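Local coordinates for uncharacterized protein (Desulfotomaculum acetoxidans, PDB 3U4Y) that is of unknown function but is related in sequence to the lactonase family of seven-bladed beta-propellers and adopts that fold, at residues 8-13 against 26-31; 95-100 against 156-161. All coordinates share one frame; numbering follows the deposited sequence.

Contact 1: 8-13 against 26-31; sequences TSNFGI and STDTLE
Asn-10 carries most of the contact on the 8-13 side, meeting Ser-26 and Thr-27 through its carbonyl and Asp-28 through its side chain. Among the backbone contacts, Thr-27 N donates to Asn-10 O at 3.3 Å, with an N-H...O angle of 138° that makes the bond weak. Asn-10 O also receives a CA-H...O approach from Ser-26 CA at 3.5 Å. Alongside, Thr-27 OG1 stands 3.4 Å from Phe-11 N, at an angle too poor for a hydrogen bond.

These segments belong to one blade of the beta-propeller: 8-13 leads into strand 11-16, while the turn from strand 21-26 to strand 32-37 is formed by 26-31. Within that turn, Ser-26 N donates to Glu-31 O at 3.1 Å.

The polar side chains form the second group. With CG anti to its carbonyl carbon (chi1 -70°), the Asn-10 side chain crosses the Asp-28 carboxylate at an angle, OD2 against CB and OD1 toward ND2. The amide and carboxylate planes are 29° apart, and Asn-10 ND2 lies 3.4 Å from Asp-28 OD1. The other amide atom, OD1, accepts a hydrogen bond from Lys-282 NZ, in the loop after strand 278-280 of the adjacent blade. Shortening Asn-10 to an alanine removes the amide and would probably leave Lys-282 without this acceptor and the Asp-28 carboxylate without the amide it crosses. On the apolar side, the Phe-11 side chain packs against Leu-33, Ile-47 and Cys-322.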
ATOM      1  N   THR A   8      19.171   4.080 -12.561  1.00 96.21           N
ATOM      2  CA  THR A   8      19.236   2.896 -11.708  1.00 92.30           C
ATOM      3  C   THR A   8      17.855   2.487 -11.214  1.00 82.04           C
ATOM      4  O   THR A   8      16.991   3.327 -10.977  1.00 71.57           O
ATOM      5  CB  THR A   8      20.119   3.126 -10.477  1.00 93.08           C
ATOM      6  OG1 THR A   8      19.317   3.037  -9.288  1.00 79.42           O
ATOM      7  CG2 THR A   8      20.793   4.502 -10.562  1.00 98.04           C
ATOM      8  N   SER A   9      17.661   1.184 -11.059  1.00 81.03           N
ATOM      9  CA  SER A   9      16.379   0.660 -10.634  1.00 74.42           C
ATOM     10  C   SER A   9      16.520  -0.038  -9.296  1.00 76.77           C
ATOM     11  O   SER A   9      15.680  -0.848  -8.904  1.00 86.88           O
ATOM     12  CB  SER A   9      15.816  -0.276 -11.689  1.00 67.10           C
ATOM     13  OG  SER A   9      15.421   0.468 -12.825  1.00 62.83           O
ATOM     14  N   ASN A  10      17.588   0.300  -8.590  1.00 64.78           N
ATOM     15  CA  ASN A  10      17.790  -0.219  -7.254  1.00 59.51           C
ATOM     16  C   ASN A  10      17.599   0.865  -6.210  1.00 53.51           C
ATOM     17  O   ASN A  10      18.551   1.374  -5.618  1.00 53.67           O
ATOM     18  CB  ASN A  10      19.146  -0.898  -7.160  1.00 59.11           C
ATOM     19  CG  ASN A  10      19.184  -2.176  -7.947  1.00 57.09           C
ATOM     20  OD1 ASN A  10      19.230  -2.153  -9.177  1.00 61.94           O
ATOM     21  ND2 ASN A  10      19.122  -3.309  -7.248  1.00 50.07           N
ATOM     22  N   PHE A  11      16.338   1.205  -5.995  1.00 48.34           N
ATOM     23  CA  PHE A  11      15.991   2.339  -5.165  1.00 43.14           C
ATOM     24  C   PHE A  11      14.542   2.268  -4.713  1.00 39.06           C
ATOM     25  O   PHE A  11      13.729   1.533  -5.274  1.00 42.52           O
ATOM     26  CB  PHE A  11      16.207   3.634  -5.953  1.00 39.96           C
ATOM     27  CG  PHE A  11      15.056   4.002  -6.855  1.00 34.21           C
ATOM     28  CD1 PHE A  11      13.952   4.677  -6.364  1.00 35.24           C
ATOM     29  CD2 PHE A  11      15.079   3.674  -8.193  1.00 36.30           C
ATOM     30  CE1 PHE A  11      12.894   5.010  -7.205  1.00 39.88           C
ATOM     31  CE2 PHE A  11      14.020   4.013  -9.031  1.00 37.66           C
ATOM     32  CZ  PHE A  11      12.934   4.678  -8.542  1.00 30.38           C
ATOM     33  N   GLY A  12      14.223   3.070  -3.712  1.00 30.47           N
ATOM     34  CA  GLY A  12      12.874   3.135  -3.193  1.00 34.81           C
ATOM     35  C   GLY A  12      12.585   4.490  -2.579  1.00 42.20           C
ATOM     36  O   GLY A  12      13.467   5.329  -2.457  1.00 53.65           O
ATOM     37  N   ILE A  13      11.340   4.695  -2.177  1.00 35.74           N
ATOM     38  CA  ILE A  13      10.916   5.978  -1.649  1.00 37.40           C
ATOM     39  C   ILE A  13      10.160   5.777  -0.339  1.00 31.32           C
ATOM     40  O   ILE A  13       9.406   4.836  -0.205  1.00 33.63           O
ATOM     41  CB  ILE A  13      10.052   6.752  -2.685  1.00 41.52           C
ATOM     42  CG1 ILE A  13       9.549   8.064  -2.102  1.00 41.66           C
ATOM     43  CG2 ILE A  13       8.869   5.917  -3.188  1.00 30.57           C
ATOM     44  CD1 ILE A  13       8.474   8.677  -2.949  1.00 46.29           C
ATOM     45  N   SER A  26      18.764   3.845  -1.614  1.00 54.70           N
ATOM     46  CA  SER A  26      19.160   2.721  -2.437  1.00 46.13           C
ATOM     47  C   SER A  26      18.906   1.405  -1.712  1.00 50.85           C
ATOM     48  O   SER A  26      19.244   1.247  -0.538  1.00 50.50           O
ATOM     49  CB  SER A  26      20.619   2.819  -2.847  1.00 33.62           C
ATOM     50  OG  SER A  26      21.385   1.817  -2.202  1.00 39.29           O
ATOM     51  N   THR A  27      18.280   0.488  -2.442  1.00 43.85           N
ATOM     52  CA  THR A  27      18.157  -0.920  -2.109  1.00 40.00           C
ATOM     53  C   THR A  27      19.495  -1.641  -1.836  1.00 48.79           C
ATOM     54  O   THR A  27      19.534  -2.632  -1.099  1.00 48.88           O
ATOM     55  CB  THR A  27      17.518  -1.585  -3.314  1.00 51.30           C
ATOM     56  OG1 THR A  27      16.209  -1.038  -3.495  1.00 53.17           O
ATOM     57  CG2 THR A  27      17.464  -3.108  -3.169  1.00 59.89           C
ATOM     58  N   ASP A  28      20.581  -1.140  -2.431  1.00 54.74           N
ATOM     59  CA  ASP A  28      21.893  -1.807  -2.417  1.00 60.60           C
ATOM     60  C   ASP A  28      22.771  -1.407  -1.245  1.00 57.45           C
ATOM     61  O   ASP A  28      23.095  -2.225  -0.381  1.00 57.19           O
ATOM     62  CB  ASP A  28      22.685  -1.457  -3.683  1.00 70.11           C
ATOM     63  CG  ASP A  28      22.012  -1.927  -4.956  1.00 69.21           C
ATOM     64  OD1 ASP A  28      21.680  -3.136  -5.053  1.00 67.33           O
ATOM     65  OD2 ASP A  28      21.819  -1.073  -5.854  1.00 59.33           O
ATOM     66  N   THR A  29      23.194  -0.144  -1.271  1.00 51.86           N
ATOM     67  CA  THR A  29      24.085   0.425  -0.268  1.00 54.41           C
ATOM     68  C   THR A  29      23.365   0.697   1.037  1.00 60.80           C
ATOM     69  O   THR A  29      23.967   0.644   2.114  1.00 61.58           O
ATOM     70  CB  THR A  29      24.631   1.771  -0.740  1.00 55.67           C
ATOM     71  OG1 THR A  29      23.672   2.389  -1.606  1.00 50.99           O
ATOM     72  CG2 THR A  29      25.936   1.589  -1.490  1.00 66.48           C
ATOM     73  N   LEU A  30      22.080   1.021   0.926  1.00 64.08           N
ATOM     74  CA  LEU A  30      21.268   1.366   2.082  1.00 60.50           C
ATOM     75  C   LEU A  30      21.635   2.737   2.629  1.00 64.70           C
ATOM     76  O   LEU A  30      21.911   2.889   3.823  1.00 70.63           O
ATOM     77  CB  LEU A  30      21.398   0.302   3.170  1.00 48.28           C
ATOM     78  CG  LEU A  30      20.800  -1.020   2.718  1.00 40.41           C
ATOM     79  CD1 LEU A  30      20.689  -2.017   3.869  1.00 38.78           C
ATOM     80  CD2 LEU A  30      19.450  -0.725   2.118  1.00 38.00           C
ATOM     81  N   GLU A  31      21.642   3.727   1.742  1.00 55.20           N
ATOM     82  CA  GLU A  31      21.899   5.101   2.128  1.00 55.51           C
ATOM     83  C   GLU A  31      20.921   5.986   1.380  1.00 50.22           C
ATOM     84  O   GLU A  31      20.307   5.550   0.399  1.00 46.06           O
ATOM     85  CB  GLU A  31      23.331   5.484   1.783  1.00 66.38           C
ATOM     86  CG  GLU A  31      24.383   4.648   2.495  1.00 83.22           C
ATOM     87  CD  GLU A  31      25.736   4.693   1.800  1.00 94.45           C
ATOM     88  OE1 GLU A  31      25.899   5.522   0.879  1.00 97.77           O
ATOM     89  OE2 GLU A  31      26.629   3.894   2.165  1.00 95.04           O
TER

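Contact 2: 95-100 against 156-161; sequences DQFAVT and FKIDAD
The backbones of 95-100 and 156-161 face each other at a separation suited to side-chain packing, with CA atoms of Val-99 and Ile-158 9.0 Å apart, those of Phe-97 and Asp-161 8.8 Å apart, and no hydrogen bond between the segments.

Ile-158 spans this gap. Its CG1 is anti to the backbone N (chi1 -179°) and chi2 is also extended, which carries CD1 straight out to the opposing strand. There Ile-158 CD1 meets Val-99 CG2 tip to tip at 3.8 Å and lies 4.1 Å from Phe-97 CB. The cluster is apolar and buried, and Thr-92, Ile-143 and Leu-164 add to the packing around Ile-158.

In the propeller, strand 97-100 is the second of the sheet that begins with 89-91, whereas strand 152-158 is the third of the sheet that begins with 130-135. The contact is therefore blade-to-blade packing between consecutive four-stranded sheets, and the absence of cross-strand bonds agrees with this.

Beyond Ile-158, the aromatic ring of Phe-97 meets the main chain of the turn that follows strand 152-158. Ala-160 O approaches the ring edge close to its plane, 3.4 Å from Phe-97 CE2. Asp-161 O comes in obliquely near Phe-97 CZ. One face of the Phe-97 ring is covered from within its own segment, since Gln-96 CG sits 3.7 Å above the plane, displaced toward the rim. The turn has internal polar support: Asp-159 OD1 accepts from Asp-161 N at 2.7 Å, a weak bond (angle 128°) with the connectivity of an Asx turn. Weak bonds from Gly-162 N and Val-163 N reach the same carboxylate oxygen, so three backbone amides gather about one atom.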
ATOM      1  N   ASP A  95      -0.626   2.231 -15.349  1.00 39.77           N
ATOM      2  CA  ASP A  95       0.132   3.419 -14.985  1.00 36.21           C
ATOM      3  C   ASP A  95      -0.546   4.726 -15.410  1.00 41.01           C
ATOM      4  O   ASP A  95       0.035   5.795 -15.275  1.00 45.07           O
ATOM      5  CB  ASP A  95       1.526   3.350 -15.600  1.00 36.08           C
ATOM      6  CG  ASP A  95       2.438   2.329 -14.920  1.00 51.59           C
ATOM      7  OD1 ASP A  95       2.428   2.225 -13.677  1.00 52.01           O
ATOM      8  OD2 ASP A  95       3.195   1.641 -15.640  1.00 63.28           O
ATOM      9  N   GLN A  96      -1.770   4.654 -15.916  1.00 36.20           N
ATOM     10  CA  GLN A  96      -2.442   5.858 -16.391  1.00 39.51           C
ATOM     11  C   GLN A  96      -3.057   6.693 -15.258  1.00 43.67           C
ATOM     12  O   GLN A  96      -2.997   7.917 -15.298  1.00 48.12           O
ATOM     13  CB  GLN A  96      -3.497   5.504 -17.443  1.00 50.94           C
ATOM     14  CG  GLN A  96      -4.147   6.691 -18.135  1.00 61.83           C
ATOM     15  CD  GLN A  96      -5.024   6.273 -19.318  1.00 69.91           C
ATOM     16  OE1 GLN A  96      -5.057   5.095 -19.703  1.00 61.80           O
ATOM     17  NE2 GLN A  96      -5.735   7.242 -19.904  1.00 73.88           N
ATOM     18  N   PHE A  97      -3.637   6.030 -14.253  1.00 49.19           N
ATOM     19  CA  PHE A  97      -4.304   6.709 -13.127  1.00 41.96           C
ATOM     20  C   PHE A  97      -3.808   6.309 -11.750  1.00 40.91           C
ATOM     21  O   PHE A  97      -3.342   5.191 -11.540  1.00 31.16           O
ATOM     22  CB  PHE A  97      -5.800   6.438 -13.134  1.00 30.73           C
ATOM     23  CG  PHE A  97      -6.481   6.895 -14.363  1.00 33.45           C
ATOM     24  CD1 PHE A  97      -6.761   8.230 -14.550  1.00 36.32           C
ATOM     25  CD2 PHE A  97      -6.843   5.993 -15.338  1.00 31.74           C
ATOM     26  CE1 PHE A  97      -7.390   8.648 -15.686  1.00 42.40           C
ATOM     27  CE2 PHE A  97      -7.475   6.407 -16.481  1.00 32.39           C
ATOM     28  CZ  PHE A  97      -7.751   7.730 -16.656  1.00 41.88           C
ATOM     29  N   ALA A  98      -3.951   7.237 -10.810  1.00 38.56           N
ATOM     30  CA  ALA A  98      -3.664   6.990  -9.403  1.00 26.60           C
ATOM     31  C   ALA A  98      -4.965   7.160  -8.679  1.00 26.03           C
ATOM     32  O   ALA A  98      -5.713   8.082  -8.987  1.00 28.24           O
ATOM     33  CB  ALA A  98      -2.663   7.991  -8.881  1.00 27.18           C
ATOM     34  N   VAL A  99      -5.255   6.275  -7.728  1.00 34.10           N
ATOM     35  CA  VAL A  99      -6.511   6.366  -6.992  1.00 33.22           C
ATOM     36  C   VAL A  99      -6.276   6.464  -5.495  1.00 36.90           C
ATOM     37  O   VAL A  99      -5.437   5.747  -4.932  1.00 35.79           O
ATOM     38  CB  VAL A  99      -7.448   5.206  -7.289  1.00 25.82           C
ATOM     39  CG1 VAL A  99      -8.722   5.413  -6.553  1.00 34.95           C
ATOM     40  CG2 VAL A  99      -7.741   5.131  -8.765  1.00 24.96           C
ATOM     41  N   THR A 100      -7.024   7.367  -4.863  1.00 31.25           N
ATOM     42  CA  THR A 100      -6.779   7.719  -3.476  1.00 33.30           C
ATOM     43  C   THR A 100      -8.005   7.558  -2.607  1.00 40.17           C
ATOM     44  O   THR A 100      -9.135   7.800  -3.022  1.00 46.83           O
ATOM     45  CB  THR A 100      -6.346   9.172  -3.348  1.00 40.51           C
ATOM     46  OG1 THR A 100      -5.681   9.569  -4.548  1.00 47.55           O
ATOM     47  CG2 THR A 100      -5.415   9.338  -2.173  1.00 36.31           C
ATOM     48  N   PHE A 156     -15.473  -1.226  -5.560  1.00 43.96           N
ATOM     49  CA  PHE A 156     -15.640  -0.101  -6.478  1.00 36.53           C
ATOM     50  C   PHE A 156     -15.143  -0.364  -7.891  1.00 27.31           C
ATOM     51  O   PHE A 156     -14.572  -1.412  -8.185  1.00 28.22           O
ATOM     52  CB  PHE A 156     -14.951   1.131  -5.926  1.00 30.35           C
ATOM     53  CG  PHE A 156     -15.585   1.661  -4.685  1.00 34.18           C
ATOM     54  CD1 PHE A 156     -16.385   2.794  -4.731  1.00 39.94           C
ATOM     55  CD2 PHE A 156     -15.390   1.025  -3.469  1.00 35.19           C
ATOM     56  CE1 PHE A 156     -16.974   3.294  -3.586  1.00 35.94           C
ATOM     57  CE2 PHE A 156     -15.977   1.514  -2.317  1.00 37.87           C
ATOM     58  CZ  PHE A 156     -16.774   2.652  -2.377  1.00 37.39           C
ATOM     59  N   LYS A 157     -15.365   0.614  -8.761  1.00 25.40           N
ATOM     60  CA  LYS A 157     -14.983   0.507 -10.163  1.00 32.77           C
ATOM     61  C   LYS A 157     -14.228   1.732 -10.661  1.00 41.38           C
ATOM     62  O   LYS A 157     -14.522   2.860 -10.267  1.00 50.99           O
ATOM     63  CB  LYS A 157     -16.226   0.326 -11.017  1.00 31.60           C
ATOM     64  CG  LYS A 157     -16.193  -0.912 -11.866  1.00 35.34           C
ATOM     65  CD  LYS A 157     -15.051  -0.852 -12.827  1.00 40.24           C
ATOM     66  CE  LYS A 157     -15.467  -1.400 -14.172  1.00 47.94           C
ATOM     67  NZ  LYS A 157     -14.373  -1.199 -15.152  1.00 51.61           N
ATOM     68  N   ILE A 158     -13.249   1.505 -11.529  1.00 33.28           N
ATOM     69  CA  ILE A 158     -12.657   2.586 -12.311  1.00 27.62           C
ATOM     70  C   ILE A 158     -12.596   2.172 -13.758  1.00 33.51           C
ATOM     71  O   ILE A 158     -12.106   1.087 -14.072  1.00 38.16           O
ATOM     72  CB  ILE A 158     -11.236   2.957 -11.848  1.00 28.79           C
ATOM     73  CG1 ILE A 158     -10.686   4.103 -12.703  1.00 37.61           C
ATOM     74  CG2 ILE A 158     -10.298   1.755 -11.889  1.00 18.04           C
ATOM     75  CD1 ILE A 158      -9.390   4.709 -12.173  1.00 37.06           C
ATOM     76  N   ASP A 159     -13.099   3.021 -14.646  1.00 40.07           N
ATOM     77  CA  ASP A 159     -13.076   2.692 -16.066  1.00 43.50           C
ATOM     78  C   ASP A 159     -11.819   3.194 -16.787  1.00 47.25           C
ATOM     79  O   ASP A 159     -10.850   3.647 -16.152  1.00 38.76           O
ATOM     80  CB  ASP A 159     -14.348   3.168 -16.768  1.00 52.45           C
ATOM     81  CG  ASP A 159     -14.485   4.673 -16.777  1.00 73.80           C
ATOM     82  OD1 ASP A 159     -13.451   5.378 -16.741  1.00 74.40           O
ATOM     83  OD2 ASP A 159     -15.640   5.150 -16.825  1.00 84.24           O
ATOM     84  N   ALA A 160     -11.857   3.084 -18.117  1.00 53.16           N
ATOM     85  CA  ALA A 160     -10.768   3.478 -19.009  1.00 46.05           C
ATOM     86  C   ALA A 160     -10.446   4.973 -18.910  1.00 46.97           C
ATOM     87  O   ALA A 160      -9.303   5.392 -19.126  1.00 33.83           O
ATOM     88  CB  ALA A 160     -11.141   3.130 -20.413  1.00 38.14           C
ATOM     89  N   ASP A 161     -11.467   5.755 -18.567  1.00 53.48           N
ATOM     90  CA  ASP A 161     -11.366   7.203 -18.428  1.00 54.39           C
ATOM     91  C   ASP A 161     -10.926   7.674 -17.051  1.00 50.21           C
ATOM     92  O   ASP A 161     -10.514   8.818 -16.901  1.00 54.00           O
ATOM     93  CB  ASP A 161     -12.718   7.856 -18.725  1.00 67.67           C
ATOM     94  CG  ASP A 161     -13.129   7.716 -20.176  1.00 82.64           C
ATOM     95  OD1 ASP A 161     -12.267   7.373 -21.021  1.00 69.93           O
ATOM     96  OD2 ASP A 161     -14.321   7.967 -20.465  1.00 94.75           O
TER

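In the fold
Contact 1 closes before contact 2 opens along the chain, and the two do not touch: their centres are 28 Å apart and their nearest atoms about 12 Å. They share no sheet. Contact 1 lies within the sheet of strands 32-37, 21-26, 11-16 and 319-321, where the C-terminal strand pairs with the first strand of the chain and so closes the ring; the disulfide between Cys-51 and Cys-322 ties this region to the next blade. Contact 2 joins the sheets spanning 89-125 and 130-172, further round the propeller. One contact thus lies within a blade, the other between blades, the two levels of packing in this all-beta fold.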